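Local coordinates for protein ornithine aminotransferase (Plasmodium falciparum, PDB 3LG0) that catalyses the pyridoxal-phosphate-dependent transfer of the delta-amino group of ornithine to 2-oxoglutarate, yielding glutamate semialdehyde and glutamate, at residues 36-41 with 389-394; 58-63 with 313-318; 324-329 with 398-403; 363-368 with 381-386. All blocks are in the same frame, centred on the assembly; numbering follows the deposited sequence.

Contact 1 (36-41 with 389-394); sequences KGVFVY and LCITKE
Val38 divides its two methyls between the Phe39 ring and Ile391: CG1 lies over the centre of one ring face, 3.7 Å above the plane, and CG2 reaches across the contact. The same Phe39 ring makes a cation-pi contact with Arg47 and meets the ring of Tyr49 at about 45°. CG2 touches the far end of Ile391, lying 3.8 Å from CD1, with CG1 of Ile391 only a little farther off. The division follows from the first torsion of Val38 (chi1 76°), which wedges CG1 between the backbone N and the carbonyl carbon and sends CG2 opposite the N. One residue earlier, the SG of Cys390 stands 4.3 Å from the CA of Gly37. Gly37, with its positive phi of 53°, starts the bend of a type II' turn closed by Phe39 N to Lys36 O (3.0 Å), with Lys36 N to Phe39 O (2.8 Å) returning across the tight two-residue hairpin between strands 31-36 and 39-42. On the other side the chain is about to enter helix 393-412, with Thr392 as N-cap; Asn318 ND2 donates to the carbonyl oxygens of Leu389 and Ile391. No hydrogen bond crosses between the two segments. The hairpin tip and the helix lead-in therefore meet through methyl groups and a thiol, a non-directional van der Waals touch, while the backbones of Gly37 and Val38 bond to His62 and Asp50.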
loop_
_atom_site.group_PDB
_atom_site.type_symbol
_atom_site.label_atom_id
_atom_site.label_comp_id
_atom_site.label_asym_id
_atom_site.label_seq_id
_atom_site.Cartn_x
_atom_site.Cartn_y
_atom_site.Cartn_z
ATOM N N LYS A 36 16.979 6.612 -15.446
ATOM C CA LYS A 36 18.232 6.909 -14.758
ATOM C C LYS A 36 18.348 8.413 -14.579
ATOM O O LYS A 36 18.297 9.177 -15.550
ATOM C CB LYS A 36 19.428 6.328 -15.524
ATOM C CG LYS A 36 20.788 6.742 -14.979
ATOM C CD LYS A 36 20.925 6.460 -13.484
ATOM C CE LYS A 36 22.248 7.002 -12.953
ATOM N NZ LYS A 36 22.256 7.203 -11.476
ATOM N N GLY A 37 18.472 8.835 -13.323
ATOM C CA GLY A 37 18.467 10.251 -12.994
ATOM C C GLY A 37 17.239 10.928 -13.570
ATOM O O GLY A 37 16.098 10.553 -13.261
ATOM N N VAL A 38 17.457 11.905 -14.435
ATOM C CA VAL A 38 16.358 12.737 -14.893
ATOM C C VAL A 38 15.730 12.182 -16.176
ATOM O O VAL A 38 14.739 12.711 -16.701
ATOM C CB VAL A 38 16.837 14.195 -15.053
ATOM C CG1 VAL A 38 17.676 14.335 -16.315
ATOM C CG2 VAL A 38 15.656 15.147 -15.069
ATOM N N PHE A 39 16.292 11.089 -16.668
ATOM C CA PHE A 39 15.873 10.532 -17.949
ATOM C C PHE A 39 15.188 9.169 -17.875
ATOM O O PHE A 39 15.507 8.345 -17.026
ATOM C CB PHE A 39 17.077 10.390 -18.882
ATOM C CG PHE A 39 17.650 11.691 -19.336
ATOM C CD1 PHE A 39 16.877 12.587 -20.052
ATOM C CD2 PHE A 39 18.968 12.013 -19.062
ATOM C CE1 PHE A 39 17.406 13.788 -20.476
ATOM C CE2 PHE A 39 19.504 13.213 -19.483
ATOM C CZ PHE A 39 18.718 14.103 -20.189
ATOM N N VAL A 40 14.262 8.947 -18.806
ATOM C CA VAL A 40 13.678 7.633 -19.030
ATOM C C VAL A 40 13.844 7.265 -20.507
ATOM O O VAL A 40 14.079 8.138 -21.348
ATOM C CB VAL A 40 12.188 7.603 -18.642
ATOM C CG1 VAL A 40 12.048 7.704 -17.131
ATOM C CG2 VAL A 40 11.444 8.723 -19.326
ATOM N N TYR A 41 13.726 5.976 -20.812
ATOM C CA TYR A 41 13.953 5.459 -22.161
ATOM C C TYR A 41 12.868 4.461 -22.537
ATOM O O TYR A 41 12.530 3.578 -21.739
ATOM C CB TYR A 41 15.322 4.768 -22.250
ATOM C CG TYR A 41 16.460 5.622 -21.758
ATOM C CD1 TYR A 41 17.249 6.343 -22.651
ATOM C CD2 TYR A 41 16.730 5.733 -20.400
ATOM C CE1 TYR A 41 18.278 7.138 -22.202
ATOM C CE2 TYR A 41 17.742 6.536 -19.942
ATOM C CZ TYR A 41 18.522 7.236 -20.837
ATOM O OH TYR A 41 19.548 8.027 -20.357
ATOM N N LEU A 389 15.048 16.107 -8.749
ATOM C CA LEU A 389 15.750 17.259 -8.210
ATOM C C LEU A 389 17.258 17.260 -8.491
ATOM O O LEU A 389 17.942 18.234 -8.205
ATOM C CB LEU A 389 15.471 17.411 -6.710
ATOM C CG LEU A 389 14.003 17.278 -6.261
ATOM C CD1 LEU A 389 13.876 17.441 -4.759
ATOM C CD2 LEU A 389 13.126 18.279 -6.971
ATOM N N CYS A 390 17.783 16.182 -9.056
ATOM C CA CYS A 390 19.189 16.167 -9.435
ATOM C C CYS A 390 19.440 16.799 -10.818
ATOM O O CYS A 390 20.540 16.687 -11.377
ATOM C CB CYS A 390 19.722 14.742 -9.399
ATOM S SG CYS A 390 18.747 13.621 -10.413
ATOM N N ILE A 391 18.428 17.473 -11.360
ATOM C CA ILE A 391 18.533 18.106 -12.670
ATOM C C ILE A 391 19.490 19.301 -12.641
ATOM O O ILE A 391 19.526 20.050 -11.663
ATOM C CB ILE A 391 17.146 18.553 -13.177
ATOM C CG1 ILE A 391 17.186 18.866 -14.676
ATOM C CG2 ILE A 391 16.600 19.724 -12.347
ATOM C CD1 ILE A 391 15.804 18.898 -15.338
ATOM N N THR A 392 20.277 19.473 -13.700
ATOM C CA THR A 392 21.222 20.593 -13.778
ATOM C C THR A 392 20.620 21.799 -14.490
ATOM O O THR A 392 19.660 21.665 -15.258
ATOM C CB THR A 392 22.498 20.213 -14.531
ATOM O OG1 THR A 392 22.189 19.996 -15.913
ATOM C CG2 THR A 392 23.136 18.951 -13.933
ATOM N N LYS A 393 21.188 22.978 -14.248
ATOM C CA LYS A 393 20.710 24.184 -14.923
ATOM C C LYS A 393 20.736 24.049 -16.450
ATOM O O LYS A 393 19.839 24.537 -17.135
ATOM C CB LYS A 393 21.480 25.434 -14.480
ATOM C CG LYS A 393 20.901 26.718 -15.066
ATOM C CD LYS A 393 21.267 27.947 -14.251
ATOM C CE LYS A 393 20.773 29.223 -14.937
ATOM N NZ LYS A 393 19.285 29.261 -15.123
ATOM N N GLU A 394 21.750 23.377 -16.977
ATOM C CA GLU A 394 21.865 23.206 -18.426
ATOM C C GLU A 394 20.695 22.360 -18.923
ATOM O O GLU A 394 20.089 22.634 -19.965
ATOM C CB GLU A 394 23.200 22.548 -18.798
ATOM C CG GLU A 394 24.429 23.156 -18.107
ATOM C CD GLU A 394 24.653 22.608 -16.693
ATOM O OE1 GLU A 394 24.423 23.359 -15.715
ATOM O OE2 GLU A 394 25.053 21.425 -16.557
#

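Contact 2 (58-63 with 313-318); sequences VNQGHC and EKLCEN
Leu315 reaches from the first turn of its helix toward the turn at Asn59 and Gln60. Its CB points at that turn but makes no contact across, and CG, set beside the backbone N (chi1 -63°), branches two ways. CD2 stays with its own segment, 3.9 Å from the CB of Glu313. CD1 continues the extended chain (chi2 -171°) and rests 3.8 Å from the CA of Gln60 and 4.1 Å from the carbonyl O of Asn59, so a methyl meets the backbone of a type I turn from Val58 to Gly61. Beside this apolar touch a water donates to both sides, to Gln60 O at 2.9 Å and to Glu313 OE1 at 3.0 Å, while Glu313 OE2 is bonded to His64. The amide of Gln60 turns to other partners, its NE2 giving bonds to the carbonyls of Ala306 and Ala263, and Asn59 is bonded to Arg241 and Leu239, its side chain about 7 Å from that of Lys262, the probable cofactor-bearing lysine. The contact thus sits where the loop between helices 53-56 and 65-77 meets the Schellman-type break between helices 297-312 and 315-333, with Ile80 of the second subunit packed on Val58.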
loop_
_atom_site.group_PDB
_atom_site.type_symbol
_atom_site.label_atom_id
_atom_site.label_comp_id
_atom_site.label_asym_id
_atom_site.label_seq_id
_atom_site.Cartn_x
_atom_site.Cartn_y
_atom_site.Cartn_z
ATOM N N VAL A 58 10.475 9.893 -7.352
ATOM C CA VAL A 58 11.893 9.911 -7.741
ATOM C C VAL A 58 12.529 11.300 -7.704
ATOM O O VAL A 58 13.188 11.721 -8.652
ATOM C CB VAL A 58 12.196 9.171 -9.089
ATOM C CG1 VAL A 58 11.950 7.689 -8.931
ATOM C CG2 VAL A 58 11.389 9.724 -10.247
ATOM N N ASN A 59 12.323 12.003 -6.595
ATOM C CA ASN A 59 13.042 13.252 -6.340
ATOM C C ASN A 59 14.556 13.046 -6.435
ATOM O O ASN A 59 15.270 13.910 -6.913
ATOM C CB ASN A 59 12.698 13.797 -4.959
ATOM C CG ASN A 59 11.349 14.463 -4.917
ATOM O OD1 ASN A 59 10.633 14.500 -5.923
ATOM N ND2 ASN A 59 10.985 15.012 -3.745
ATOM N N GLN A 60 15.032 11.896 -5.967
ATOM C CA GLN A 60 16.454 11.574 -6.010
ATOM C C GLN A 60 16.910 11.137 -7.408
ATOM O O GLN A 60 18.088 10.867 -7.621
ATOM C CB GLN A 60 16.792 10.472 -5.000
ATOM C CG GLN A 60 16.480 10.792 -3.523
ATOM C CD GLN A 60 15.043 10.442 -3.122
ATOM O OE1 GLN A 60 14.161 10.296 -3.964
ATOM N NE2 GLN A 60 14.812 10.321 -1.835
ATOM N N GLY A 61 15.975 11.066 -8.352
ATOM C CA GLY A 61 16.273 10.593 -9.699
ATOM C C GLY A 61 15.988 9.108 -9.837
ATOM O O GLY A 61 15.992 8.368 -8.856
ATOM N N HIS A 62 15.733 8.659 -11.052
ATOM C CA HIS A 62 15.456 7.242 -11.266
ATOM C C HIS A 62 16.653 6.340 -10.950
ATOM O O HIS A 62 17.807 6.680 -11.227
ATOM C CB HIS A 62 15.016 6.978 -12.707
ATOM C CG HIS A 62 13.586 7.306 -12.980
ATOM N ND1 HIS A 62 13.195 8.490 -13.569
ATOM C CD2 HIS A 62 12.450 6.596 -12.776
ATOM C CE1 HIS A 62 11.880 8.499 -13.705
ATOM N NE2 HIS A 62 11.406 7.360 -13.235
ATOM N N CYS A 63 16.350 5.181 -10.384
ATOM C CA CYS A 63 17.331 4.126 -10.137
ATOM C C CYS A 63 18.617 4.599 -9.457
ATOM O O CYS A 63 19.712 4.271 -9.895
ATOM C CB CYS A 63 17.672 3.393 -11.434
ATOM S SG CYS A 63 16.274 2.467 -12.172
ATOM N N GLU A 313 23.410 14.881 -1.118
ATOM C CA GLU A 313 23.587 15.438 -2.456
ATOM C C GLU A 313 23.019 16.828 -2.575
ATOM O O GLU A 313 22.992 17.395 -3.668
ATOM C CB GLU A 313 22.957 14.546 -3.516
ATOM C CG GLU A 313 23.648 13.209 -3.690
ATOM C CD GLU A 313 23.024 12.410 -4.798
ATOM O OE1 GLU A 313 22.060 12.926 -5.405
ATOM O OE2 GLU A 313 23.487 11.279 -5.067
ATOM N N LYS A 314 22.559 17.376 -1.457
ATOM C CA LYS A 314 22.067 18.751 -1.426
ATOM C C LYS A 314 20.930 18.998 -2.428
ATOM O O LYS A 314 20.800 20.093 -3.001
ATOM C CB LYS A 314 23.222 19.718 -1.696
ATOM C CG LYS A 314 24.435 19.532 -0.783
ATOM C CD LYS A 314 24.285 20.338 0.490
ATOM C CE LYS A 314 25.612 20.462 1.224
ATOM N NZ LYS A 314 25.472 21.223 2.504
ATOM N N LEU A 315 20.091 17.984 -2.617
ATOM C CA LEU A 315 19.034 18.068 -3.605
ATOM C C LEU A 315 17.999 19.123 -3.260
ATOM O O LEU A 315 17.413 19.728 -4.148
ATOM C CB LEU A 315 18.396 16.699 -3.832
ATOM C CG LEU A 315 19.402 15.711 -4.407
ATOM C CD1 LEU A 315 18.710 14.424 -4.823
ATOM C CD2 LEU A 315 20.141 16.332 -5.578
ATOM N N CYS A 316 17.775 19.367 -1.976
ATOM C CA CYS A 316 16.852 20.434 -1.590
ATOM C C CYS A 316 17.430 21.779 -2.033
ATOM O O CYS A 316 16.709 22.665 -2.510
ATOM C CB CYS A 316 16.604 20.449 -0.075
ATOM S SG CYS A 316 15.943 18.912 0.642
ATOM N N GLU A 317 18.740 21.921 -1.865
ATOM C CA GLU A 317 19.415 23.171 -2.161
ATOM C C GLU A 317 19.352 23.430 -3.665
ATOM O O GLU A 317 18.996 24.529 -4.105
ATOM C CB GLU A 317 20.860 23.129 -1.648
ATOM C CG GLU A 317 21.001 23.076 -0.108
ATOM C CD GLU A 317 20.458 21.782 0.544
ATOM O OE1 GLU A 317 20.790 20.668 0.080
ATOM O OE2 GLU A 317 19.713 21.874 1.547
ATOM N N ASN A 318 19.660 22.400 -4.445
ATOM C CA ASN A 318 19.629 22.488 -5.899
ATOM C C ASN A 318 18.263 22.933 -6.405
ATOM O O ASN A 318 18.168 23.794 -7.277
ATOM C CB ASN A 318 20.007 21.148 -6.531
ATOM C CG ASN A 318 20.435 21.283 -7.988
ATOM O OD1 ASN A 318 21.201 22.185 -8.350
ATOM N ND2 ASN A 318 19.946 20.379 -8.830
HETATM O O HOH W 1 20.749 11.876 -7.854
#

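Contact 3 (324-329 with 398-403); sequences APFLQN and ECTEII
Phe326 brings the edge of its ring up to Thr400, whose OG1 lies near the ring plane, 3.5 Å from CE1 and 3.6 Å from CD1. The two side chains lie alongside, pointing opposite ways. Farther round the same edge, CZ meets the CD1 methyl of Ile403 at 4.1 Å, the isoleucine reaching in from the facing helix. The ring gets this far because CG stands opposite the backbone N (chi1 165°), which carries it off the flank of its helix and toward the facing one. The Thr400 hydroxyl is bonded to the carbonyl O of Leu396 one turn back in its own helix, which fixes its rotation; no hydrogen bond joins Thr400 to the ring. In Thr400 the CG2 methyl is turned instead toward the side chain of Asn329, one helical turn beyond Phe326. Helices 315-333 and 393-412 run nearly parallel here, with segment axes 11.1 Å apart and crossing at -26°, and both lie against the mixed sheet of the small domain of a fold type I aminotransferase, which is built from both ends of the chain. Strand 349-354 is their common floor: Phe326 rests on Cys350 and Ile403 on Ile352. Ile403 also touches Leu330, about one turn beyond Phe326 on the partner helix, and Thr400 reaches Gln333 a little farther along it.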
loop_
_atom_site.group_PDB
_atom_site.type_symbol
_atom_site.label_atom_id
_atom_site.label_comp_id
_atom_site.label_asym_id
_atom_site.label_seq_id
_atom_site.Cartn_x
_atom_site.Cartn_y
_atom_site.Cartn_z
ATOM N N ALA A 324 13.165 28.969 -8.769
ATOM C CA ALA A 324 12.598 30.286 -9.056
ATOM C C ALA A 324 13.092 30.878 -10.385
ATOM O O ALA A 324 12.297 31.396 -11.172
ATOM C CB ALA A 324 12.882 31.237 -7.903
ATOM N N PRO A 325 14.406 30.814 -10.633
ATOM C CA PRO A 325 14.923 31.236 -11.945
ATOM C C PRO A 325 14.169 30.569 -13.098
ATOM O O PRO A 325 13.705 31.244 -14.026
ATOM C CB PRO A 325 16.374 30.734 -11.926
ATOM C CG PRO A 325 16.743 30.683 -10.475
ATOM C CD PRO A 325 15.481 30.405 -9.704
ATOM N N PHE A 326 14.070 29.242 -13.039
ATOM C CA PHE A 326 13.426 28.464 -14.090
ATOM C C PHE A 326 12.005 28.952 -14.274
ATOM O O PHE A 326 11.549 29.176 -15.398
ATOM C CB PHE A 326 13.450 26.972 -13.732
ATOM C CG PHE A 326 12.511 26.124 -14.549
ATOM C CD1 PHE A 326 12.805 25.808 -15.863
ATOM C CD2 PHE A 326 11.343 25.622 -13.992
ATOM C CE1 PHE A 326 11.946 25.018 -16.617
ATOM C CE2 PHE A 326 10.476 24.834 -14.742
ATOM C CZ PHE A 326 10.778 24.534 -16.055
ATOM N N LEU A 327 11.315 29.146 -13.160
ATOM C CA LEU A 327 9.925 29.539 -13.211
ATOM C C LEU A 327 9.784 30.935 -13.809
ATOM O O LEU A 327 8.894 31.175 -14.623
ATOM C CB LEU A 327 9.305 29.490 -11.814
ATOM C CG LEU A 327 7.788 29.432 -11.770
ATOM C CD1 LEU A 327 7.355 27.961 -11.762
ATOM C CD2 LEU A 327 7.240 30.195 -10.549
ATOM N N GLN A 328 10.661 31.852 -13.404
ATOM C CA GLN A 328 10.563 33.237 -13.864
ATOM C C GLN A 328 10.908 33.317 -15.344
ATOM O O GLN A 328 10.192 33.949 -16.117
ATOM C CB GLN A 328 11.466 34.173 -13.046
ATOM C CG GLN A 328 11.301 35.659 -13.393
ATOM C CD GLN A 328 9.877 36.183 -13.156
ATOM O OE1 GLN A 328 9.283 35.972 -12.089
ATOM N NE2 GLN A 328 9.333 36.887 -14.150
ATOM N N ASN A 329 12.007 32.670 -15.718
ATOM C CA ASN A 329 12.440 32.589 -17.103
ATOM C C ASN A 329 11.348 31.979 -18.001
ATOM O O ASN A 329 11.164 32.377 -19.154
ATOM C CB ASN A 329 13.747 31.787 -17.175
ATOM C CG ASN A 329 14.273 31.644 -18.591
ATOM O OD1 ASN A 329 13.852 32.359 -19.508
ATOM N ND2 ASN A 329 15.207 30.712 -18.778
ATOM N N GLU A 398 17.530 23.332 -21.506
ATOM C CA GLU A 398 17.071 22.540 -22.631
ATOM C C GLU A 398 15.570 22.279 -22.511
ATOM O O GLU A 398 14.835 22.341 -23.499
ATOM C CB GLU A 398 17.815 21.221 -22.686
ATOM C CG GLU A 398 17.443 20.398 -23.907
ATOM C CD GLU A 398 18.264 19.142 -24.006
ATOM O OE1 GLU A 398 19.208 18.993 -23.193
ATOM O OE2 GLU A 398 17.965 18.316 -24.892
ATOM N N CYS A 399 15.116 21.990 -21.293
ATOM C CA CYS A 399 13.708 21.685 -21.081
ATOM C C CYS A 399 12.860 22.910 -21.320
ATOM O O CYS A 399 11.741 22.809 -21.828
ATOM C CB CYS A 399 13.466 21.130 -19.682
ATOM S SG CYS A 399 14.101 19.471 -19.503
ATOM N N THR A 400 13.403 24.072 -20.972
ATOM C CA THR A 400 12.749 25.337 -21.285
ATOM C C THR A 400 12.541 25.490 -22.800
ATOM O O THR A 400 11.455 25.883 -23.250
ATOM C CB THR A 400 13.559 26.520 -20.728
ATOM O OG1 THR A 400 13.632 26.408 -19.299
ATOM C CG2 THR A 400 12.913 27.845 -21.105
ATOM N N GLU A 401 13.570 25.171 -23.585
ATOM C CA GLU A 401 13.449 25.231 -25.047
ATOM C C GLU A 401 12.274 24.357 -25.460
ATOM O O GLU A 401 11.439 24.746 -26.280
ATOM C CB GLU A 401 14.715 24.708 -25.740
ATOM C CG GLU A 401 16.025 25.330 -25.282
ATOM C CD GLU A 401 16.477 26.478 -26.168
ATOM O OE1 GLU A 401 15.636 27.342 -26.499
ATOM O OE2 GLU A 401 17.674 26.517 -26.531
ATOM N N ILE A 402 12.225 23.163 -24.875
ATOM C CA ILE A 402 11.241 22.170 -25.251
ATOM C C ILE A 402 9.840 22.654 -24.939
ATOM O O ILE A 402 8.960 22.588 -25.788
ATOM C CB ILE A 402 11.525 20.825 -24.568
ATOM C CG1 ILE A 402 12.820 20.226 -25.120
ATOM C CG2 ILE A 402 10.359 19.866 -24.758
ATOM C CD1 ILE A 402 13.266 18.946 -24.431
ATOM N N ILE A 403 9.637 23.142 -23.719
ATOM C CA ILE A 403 8.351 23.707 -23.321
ATOM C C ILE A 403 7.910 24.873 -24.217
ATOM O O ILE A 403 6.750 24.945 -24.636
ATOM C CB ILE A 403 8.376 24.173 -21.853
ATOM C CG1 ILE A 403 8.644 22.982 -20.932
ATOM C CG2 ILE A 403 7.070 24.849 -21.492
ATOM C CD1 ILE A 403 8.939 23.367 -19.522
#

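Contact 4 (363-368 with 381-386); sequences DICLKF and KTVRLT
Helix 363-368 runs above strand 382-385 at 32° to it, the segment axes 10.0 Å apart and the backbones nearest at Cys365 and Val383, whose CA atoms are 7.6 Å from each other. Val383 carries the strand's side of this contact, and its two methyls go to different residues. CG1, opposite the backbone N (chi1 168°), meets CE2 of Phe368 at 3.8 Å, the two side chains slanting across one another. CG2, opposite the carbonyl carbon, lies 4.0 Å from the SG of Cys365 and, more loosely, 4.5 Å from the CG2 of Ile364. One valine thus touches residues 364, 365 and 368, an inward-facing strip of the helix. The helix belongs to a beta-alpha-beta crossover from strand 349-354 to strand 373-378, and strand 382-385 runs between these two, antiparallel to both; Val383 accordingly sits beneath the crossover helix. Neighbours complete the layer: Phe368 also packs on Leu373 and Thr375, Cys365 on Ser377, and helix 393-412 supplies Phe410 beside Ile364. The strand backbone is taken up by the sheet, Val383 pairing with Ile352 and Arg384 with Arg376. With all four touching residues buried and no polar bond between the segments, helix and strand are joined by hydrophobic contact, in which the thiol of Cys365 behaves as one more apolar surface.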
loop_
_atom_site.group_PDB
_atom_site.type_symbol
_atom_site.label_atom_id
_atom_site.label_comp_id
_atom_site.label_asym_id
_atom_site.label_seq_id
_atom_site.Cartn_x
_atom_site.Cartn_y
_atom_site.Cartn_z
ATOM N N ASP A 363 -3.460 16.772 -25.844
ATOM C CA ASP A 363 -2.638 16.974 -27.048
ATOM C C ASP A 363 -1.324 17.685 -26.737
ATOM O O ASP A 363 -0.281 17.366 -27.305
ATOM C CB ASP A 363 -3.413 17.727 -28.137
ATOM C CG ASP A 363 -4.586 16.921 -28.684
ATOM O OD1 ASP A 363 -4.546 15.672 -28.612
ATOM O OD2 ASP A 363 -5.560 17.529 -29.178
ATOM N N ILE A 364 -1.374 18.643 -25.817
ATOM C CA ILE A 364 -0.159 19.320 -25.373
ATOM C C ILE A 364 0.840 18.319 -24.786
ATOM O O ILE A 364 2.021 18.347 -25.126
ATOM C CB ILE A 364 -0.473 20.458 -24.369
ATOM C CG1 ILE A 364 -1.307 21.548 -25.052
ATOM C CG2 ILE A 364 0.814 21.035 -23.791
ATOM C CD1 ILE A 364 -1.798 22.633 -24.117
ATOM N N CYS A 365 0.353 17.418 -23.935
ATOM C CA CYS A 365 1.201 16.384 -23.345
ATOM C C CYS A 365 1.771 15.448 -24.405
ATOM O O CYS A 365 2.947 15.089 -24.365
ATOM C CB CYS A 365 0.429 15.582 -22.284
ATOM S SG CYS A 365 -0.026 16.558 -20.845
ATOM N N LEU A 366 0.933 15.056 -25.358
ATOM C CA LEU A 366 1.396 14.236 -26.474
ATOM C C LEU A 366 2.485 14.961 -27.257
ATOM O O LEU A 366 3.439 14.340 -27.712
ATOM C CB LEU A 366 0.242 13.863 -27.408
ATOM C CG LEU A 366 -0.895 13.028 -26.819
ATOM C CD1 LEU A 366 -1.888 12.615 -27.904
ATOM C CD2 LEU A 366 -0.360 11.815 -26.123
ATOM N N LYS A 367 2.347 16.279 -27.401
ATOM C CA LYS A 367 3.358 17.061 -28.111
ATOM C C LYS A 367 4.657 17.181 -27.310
ATOM O O LYS A 367 5.755 17.128 -27.878
ATOM C CB LYS A 367 2.823 18.451 -28.473
ATOM C CG LYS A 367 3.573 19.144 -29.606
ATOM C CD LYS A 367 3.376 18.382 -30.920
ATOM C CE LYS A 367 4.098 19.054 -32.080
ATOM N NZ LYS A 367 3.912 18.307 -33.355
ATOM N N PHE A 368 4.537 17.354 -25.995
ATOM C CA PHE A 368 5.719 17.357 -25.138
ATOM C C PHE A 368 6.484 16.068 -25.365
ATOM O O PHE A 368 7.709 16.071 -25.526
ATOM C CB PHE A 368 5.351 17.435 -23.642
ATOM C CG PHE A 368 5.057 18.816 -23.155
ATOM C CD1 PHE A 368 5.876 19.871 -23.499
ATOM C CD2 PHE A 368 3.970 19.059 -22.335
ATOM C CE1 PHE A 368 5.612 21.153 -23.044
ATOM C CE2 PHE A 368 3.698 20.329 -21.882
ATOM C CZ PHE A 368 4.521 21.381 -22.239
ATOM N N LYS A 381 -6.975 21.439 -17.490
ATOM C CA LYS A 381 -6.318 22.720 -17.705
ATOM C C LYS A 381 -4.815 22.735 -17.467
ATOM O O LYS A 381 -4.097 23.444 -18.153
ATOM C CB LYS A 381 -6.956 23.781 -16.803
ATOM C CG LYS A 381 -8.465 23.707 -16.690
ATOM C CD LYS A 381 -8.968 24.598 -15.566
ATOM C CE LYS A 381 -10.414 24.286 -15.220
ATOM N NZ LYS A 381 -10.778 24.798 -13.867
ATOM N N THR A 382 -4.346 21.976 -16.480
ATOM C CA THR A 382 -2.997 22.154 -15.961
ATOM C C THR A 382 -2.048 21.006 -16.291
ATOM O O THR A 382 -2.417 19.846 -16.213
ATOM C CB THR A 382 -3.013 22.422 -14.427
ATOM O OG1 THR A 382 -3.767 23.610 -14.155
ATOM C CG2 THR A 382 -1.613 22.645 -13.916
ATOM N N VAL A 383 -0.825 21.355 -16.683
ATOM C CA VAL A 383 0.222 20.381 -16.965
ATOM C C VAL A 383 1.258 20.472 -15.850
ATOM O O VAL A 383 1.691 21.558 -15.472
ATOM C CB VAL A 383 0.878 20.638 -18.338
ATOM C CG1 VAL A 383 2.143 19.814 -18.506
ATOM C CG2 VAL A 383 -0.100 20.338 -19.464
ATOM N N ARG A 384 1.639 19.316 -15.318
ATOM C CA ARG A 384 2.586 19.207 -14.215
ATOM C C ARG A 384 4.031 19.338 -14.725
ATOM O O ARG A 384 4.414 18.748 -15.738
ATOM C CB ARG A 384 2.362 17.855 -13.522
ATOM C CG ARG A 384 3.189 17.583 -12.281
ATOM C CD ARG A 384 2.887 18.568 -11.170
ATOM N NE ARG A 384 1.510 18.496 -10.668
ATOM C CZ ARG A 384 1.136 17.769 -9.619
ATOM N NH1 ARG A 384 2.019 17.020 -8.990
ATOM N NH2 ARG A 384 -0.122 17.776 -9.211
ATOM N N LEU A 385 4.843 20.128 -14.046
ATOM C CA LEU A 385 6.241 20.233 -14.420
ATOM C C LEU A 385 7.071 19.972 -13.173
ATOM O O LEU A 385 7.347 20.895 -12.407
ATOM C CB LEU A 385 6.549 21.616 -15.008
ATOM C CG LEU A 385 5.936 21.920 -16.374
ATOM C CD1 LEU A 385 6.095 23.374 -16.742
ATOM C CD2 LEU A 385 6.536 21.030 -17.446
ATOM N N THR A 386 7.437 18.710 -12.957
ATOM C CA THR A 386 8.159 18.318 -11.750
ATOM C C THR A 386 9.206 17.266 -12.051
ATOM O O THR A 386 8.924 16.070 -11.954
ATOM C CB THR A 386 7.218 17.770 -10.643
ATOM O OG1 THR A 386 6.417 16.716 -11.180
ATOM C CG2 THR A 386 6.297 18.861 -10.104
#

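From the N terminus, the hairpin at 36-41 opens the longest loop, which closes only when contact 1 brings it to 389-394. Nested within it is contact 2, joining 58-63 to the start of helix 315-333; the two adjoin, Leu389 N probably bonding to Asn59 O. Contact 3 begins farther along that helix and ends on helix 393-412, so it crosses contact 1 and follows contact 2 in series. Contact 4 is a short loop inside both contact 1 and contact 3, and it abuts contact 3 where Ile403 packs on Phe368 and Leu385. Together they tie the N-terminal hairpin, the loop near the probable cofactor lysine and the small-domain sheet with its helices.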